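Local coordinates for protein TRAP-type C4-dicarboxylate:H+ symport system substrate-binding component DctP (PDB 4MX6) that probably captures C4-dicarboxylates such as succinate in the periplasm and delivers them to a TRAP-type proton-coupled transporter, at residues K177-A182 / V198-S203. Sequence-based numbering, arbitrary orientation. Where two conformers were deposited one is given.
Sequences KFRVMA and VKKPFS
Arg179 reaches across to the backbone of Lys200 and holds one carbonyl oxygen with two nitrogens. Both its NE and its NH1 lie 2.9 Å from Lys200 O. The grip is side-on, and the oxygen sits almost in the guanidinium plane. A bend at chi2 (-95°) turns the chain across Lys200, where Arg179 CG packs 3.9 Å from Lys200 CB. Met181 N lies over the centre of one guanidinium face. The Phe202 ring stands nearby, its CD1 edge toward NH2 and its plane turned 46° from the guanidinium.

Val198 lies beside Arg179 in parallel pairing. Val198 N donates to Phe178 O, and Val198 O accepts from Val180 N at 2.8 Å. Lys200 N continues the pattern to Val180 O, a nearly linear approach to the carbonyl. These are the two parallel strands of a beta-alpha-beta unit, with helix 184-191 in the crossover. Val180 packs against that helix, on the other face of the sheet from Arg179 and Val198.

Arg179 is a succinate-binding residue, and its NH2 hydrogen-bonds a succinate oxygen. The paired hydrogen bonds to Lys200 O probably fix the guanidinium's rotation for this task. A leucine in its place would probably leave Lys200 O without both donors and the succinate without one of its cationic partners.

On the Val180 face, Lys199 CG touches Val180 CG2 at 3.8 Å. The extended Lys199 chain runs past Ala182 CA to a salt bridge with Asp184. A water accepts from Lys199 NZ and donates weakly to Ala182 O.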
ATOM      1  N   LYS A 177      10.888  -7.986 -16.632  1.00 10.27           N
ATOM      2  CA  LYS A 177       9.724  -8.500 -15.919  1.00  9.83           C
ATOM      3  C   LYS A 177       9.664  -7.866 -14.534  1.00  8.98           C
ATOM      4  O   LYS A 177      10.619  -7.983 -13.761  1.00  9.66           O
ATOM      5  CB  LYS A 177       9.824 -10.025 -15.782  1.00 11.13           C
ATOM      6  CG  LYS A 177       9.474 -10.786 -17.051  1.00 13.19           C
ATOM      7  CD  LYS A 177       9.650 -12.299 -16.909  1.00 14.80           C
ATOM      8  CE  LYS A 177      11.099 -12.704 -16.901  1.00 16.55           C
ATOM      9  NZ  LYS A 177      11.227 -14.094 -17.414  1.00 17.89           N
ATOM     10  N   PHE A 178       8.549  -7.202 -14.223  1.00  8.22           N
ATOM     11  CA  PHE A 178       8.330  -6.611 -12.906  1.00  8.26           C
ATOM     12  C   PHE A 178       7.135  -7.266 -12.238  1.00  7.92           C
ATOM     13  O   PHE A 178       6.059  -7.344 -12.822  1.00  8.74           O
ATOM     14  CB  PHE A 178       8.047  -5.106 -13.011  1.00  8.57           C
ATOM     15  CG  PHE A 178       9.261  -4.271 -13.332  1.00  8.61           C
ATOM     16  CD1 PHE A 178       9.681  -4.105 -14.642  1.00  9.71           C
ATOM     17  CD2 PHE A 178       9.965  -3.626 -12.326  1.00  9.72           C
ATOM     18  CE1 PHE A 178      10.778  -3.327 -14.939  1.00 11.32           C
ATOM     19  CE2 PHE A 178      11.073  -2.845 -12.628  1.00 10.90           C
ATOM     20  CZ  PHE A 178      11.469  -2.698 -13.935  1.00 11.46           C
ATOM     21  N   ARG A 179       7.302  -7.700 -10.997  1.00  7.44           N
ATOM     22  CA  ARG A 179       6.134  -8.039 -10.194  1.00  7.27           C
ATOM     23  C   ARG A 179       5.353  -6.767  -9.908  1.00  6.80           C
ATOM     24  O   ARG A 179       5.934  -5.709  -9.669  1.00  7.41           O
ATOM     25  CB  ARG A 179       6.543  -8.690  -8.883  1.00  7.31           C
ATOM     26  CG  ARG A 179       5.370  -9.018  -7.950  1.00  6.90           C
ATOM     27  CD  ARG A 179       5.115  -7.924  -6.916  1.00  7.03           C
ATOM     28  NE  ARG A 179       3.960  -8.245  -6.073  1.00  6.86           N
ATOM     29  CZ  ARG A 179       3.601  -7.547  -5.001  1.00  6.35           C
ATOM     30  NH1 ARG A 179       2.502  -7.880  -4.343  1.00  7.07           N
ATOM     31  NH2 ARG A 179       4.317  -6.516  -4.594  1.00  6.86           N
ATOM     32  N   VAL A 180       4.031  -6.899  -9.906  1.00  7.22           N
ATOM     33  CA  VAL A 180       3.131  -5.855  -9.425  1.00  6.89           C
ATOM     34  C   VAL A 180       2.139  -6.463  -8.433  1.00  6.89           C
ATOM     35  O   VAL A 180       1.796  -7.649  -8.496  1.00  7.13           O
ATOM     36  CB  VAL A 180       2.355  -5.141 -10.565  1.00  8.11           C
ATOM     37  CG1 VAL A 180       3.298  -4.275 -11.382  1.00  9.30           C
ATOM     38  CG2 VAL A 180       1.594  -6.136 -11.428  1.00  8.96           C
ATOM     39  N   MET A 181       1.663  -5.609  -7.530  1.00  6.62           N
ATOM     40  CA  MET A 181       0.431  -5.884  -6.809  1.00  7.14           C
ATOM     41  C   MET A 181      -0.676  -6.142  -7.830  1.00  7.47           C
ATOM     42  O   MET A 181      -0.580  -5.720  -8.984  1.00  7.51           O
ATOM     43  CB  MET A 181       0.072  -4.695  -5.914  1.00  6.75           C
ATOM     44  CG  MET A 181       1.095  -4.444  -4.810  1.00  6.72           C
ATOM     45  SD  MET A 181       0.709  -3.062  -3.717  1.00  6.82           S
ATOM     46  CE  MET A 181       1.211  -1.650  -4.704  1.00  7.04           C
ATOM     47  N   ALA A 182      -1.746  -6.804  -7.405  1.00  8.22           N
ATOM     48  CA  ALA A 182      -2.785  -7.226  -8.343  1.00  9.19           C
ATOM     49  C   ALA A 182      -3.700  -6.070  -8.755  1.00  9.53           C
ATOM     50  O   ALA A 182      -4.823  -5.945  -8.282  1.00 12.51           O
ATOM     51  CB  ALA A 182      -3.580  -8.375  -7.770  1.00 11.85           C
ATOM     52  N   VAL A 198       3.804  -8.748 -13.934  0.55  9.56           N
ATOM     53  CA  VAL A 198       3.394 -10.055 -13.435  0.55 10.07           C
ATOM     54  C   VAL A 198       2.705  -9.839 -12.076  0.55  9.38           C
ATOM     55  O   VAL A 198       3.339  -9.373 -11.134  0.55  9.19           O
ATOM     56  CB  VAL A 198       4.632 -10.992 -13.271  0.55 11.89           C
ATOM     57  CG1 VAL A 198       4.206 -12.376 -12.832  0.55 13.21           C
ATOM     58  CG2 VAL A 198       5.459 -11.066 -14.568  0.55 12.50           C
ATOM     59  N   LYS A 199       1.407 -10.131 -11.967  1.00  9.42           N
ATOM     60  CA  LYS A 199       0.698  -9.958 -10.704  1.00  9.23           C
ATOM     61  C   LYS A 199       1.008 -11.134  -9.785  1.00  8.77           C
ATOM     62  O   LYS A 199       0.753 -12.277 -10.140  1.00 10.16           O
ATOM     63  CB  LYS A 199      -0.813  -9.857 -10.938  1.00 10.54           C
ATOM     64  CG  LYS A 199      -1.254  -8.653 -11.767  1.00 11.55           C
ATOM     65  CD  LYS A 199      -2.746  -8.694 -12.056  1.00 13.21           C
ATOM     66  CE  LYS A 199      -3.165  -7.571 -12.988  1.00 14.70           C
ATOM     67  NZ  LYS A 199      -4.617  -7.594 -13.251  1.00 16.40           N
ATOM     68  N   LYS A 200       1.545 -10.850  -8.603  1.00  8.56           N
ATOM     69  CA  LYS A 200       1.880 -11.891  -7.633  1.00  9.19           C
ATOM     70  C   LYS A 200       1.658 -11.380  -6.218  1.00  8.81           C
ATOM     71  O   LYS A 200       1.833 -10.200  -5.954  1.00  9.24           O
ATOM     72  CB  LYS A 200       3.346 -12.328  -7.765  1.00 10.68           C
ATOM     73  CG  LYS A 200       3.714 -12.996  -9.075  1.00 13.42           C
ATOM     74  CD  LYS A 200       3.104 -14.376  -9.183  1.00 16.54           C
ATOM     75  CE  LYS A 200       3.482 -15.049 -10.481  1.00 19.57           C
ATOM     76  NZ  LYS A 200       3.027 -16.461 -10.528  1.00 21.35           N
ATOM     77  N   PRO A 201       1.314 -12.278  -5.286  1.00  8.72           N
ATOM     78  CA  PRO A 201       1.150 -11.865  -3.885  1.00  8.66           C
ATOM     79  C   PRO A 201       2.476 -11.438  -3.253  1.00  7.93           C
ATOM     80  O   PRO A 201       3.552 -11.938  -3.606  1.00  8.50           O
ATOM     81  CB  PRO A 201       0.608 -13.120  -3.216  1.00 10.13           C
ATOM     82  CG  PRO A 201       0.997 -14.217  -4.084  1.00 11.87           C
ATOM     83  CD  PRO A 201       1.026 -13.706  -5.478  1.00 10.13           C
ATOM     84  N   PHE A 202       2.372 -10.546  -2.280  1.00  6.85           N
ATOM     85  CA  PHE A 202       3.533  -9.955  -1.645  1.00  6.48           C
ATOM     86  C   PHE A 202       4.452 -11.010  -1.053  1.00  6.89           C
ATOM     87  O   PHE A 202       5.667 -10.855  -1.093  1.00  7.29           O
ATOM     88  CB  PHE A 202       3.081  -8.987  -0.561  1.00  6.87           C
ATOM     89  CG  PHE A 202       4.191  -8.211   0.076  1.00  6.50           C
ATOM     90  CD1 PHE A 202       4.964  -7.334  -0.675  1.00  6.72           C
ATOM     91  CD2 PHE A 202       4.456  -8.335   1.430  1.00  7.06           C
ATOM     92  CE1 PHE A 202       5.950  -6.582  -0.075  1.00  6.59           C
ATOM     93  CE2 PHE A 202       5.441  -7.571   2.029  1.00  7.32           C
ATOM     94  CZ  PHE A 202       6.200  -6.706   1.268  1.00  7.48           C
ATOM     95  N   SER A 203       3.888 -12.077  -0.494  1.00  7.32           N
ATOM     96  CA  SER A 203       4.698 -13.100   0.161  1.00  8.59           C
ATOM     97  C   SER A 203       5.708 -13.778  -0.763  1.00  8.73           C
ATOM     98  O   SER A 203       6.679 -14.368  -0.286  1.00 10.33           O
ATOM     99  CB  SER A 203       3.778 -14.147   0.781  1.00  9.50           C
ATOM    100  OG  SER A 203       3.081 -14.863  -0.222  1.00 11.50           O
TER
HETATM  101  O   HOH W   1      -6.235  -6.816 -10.902  1.00 31.99           O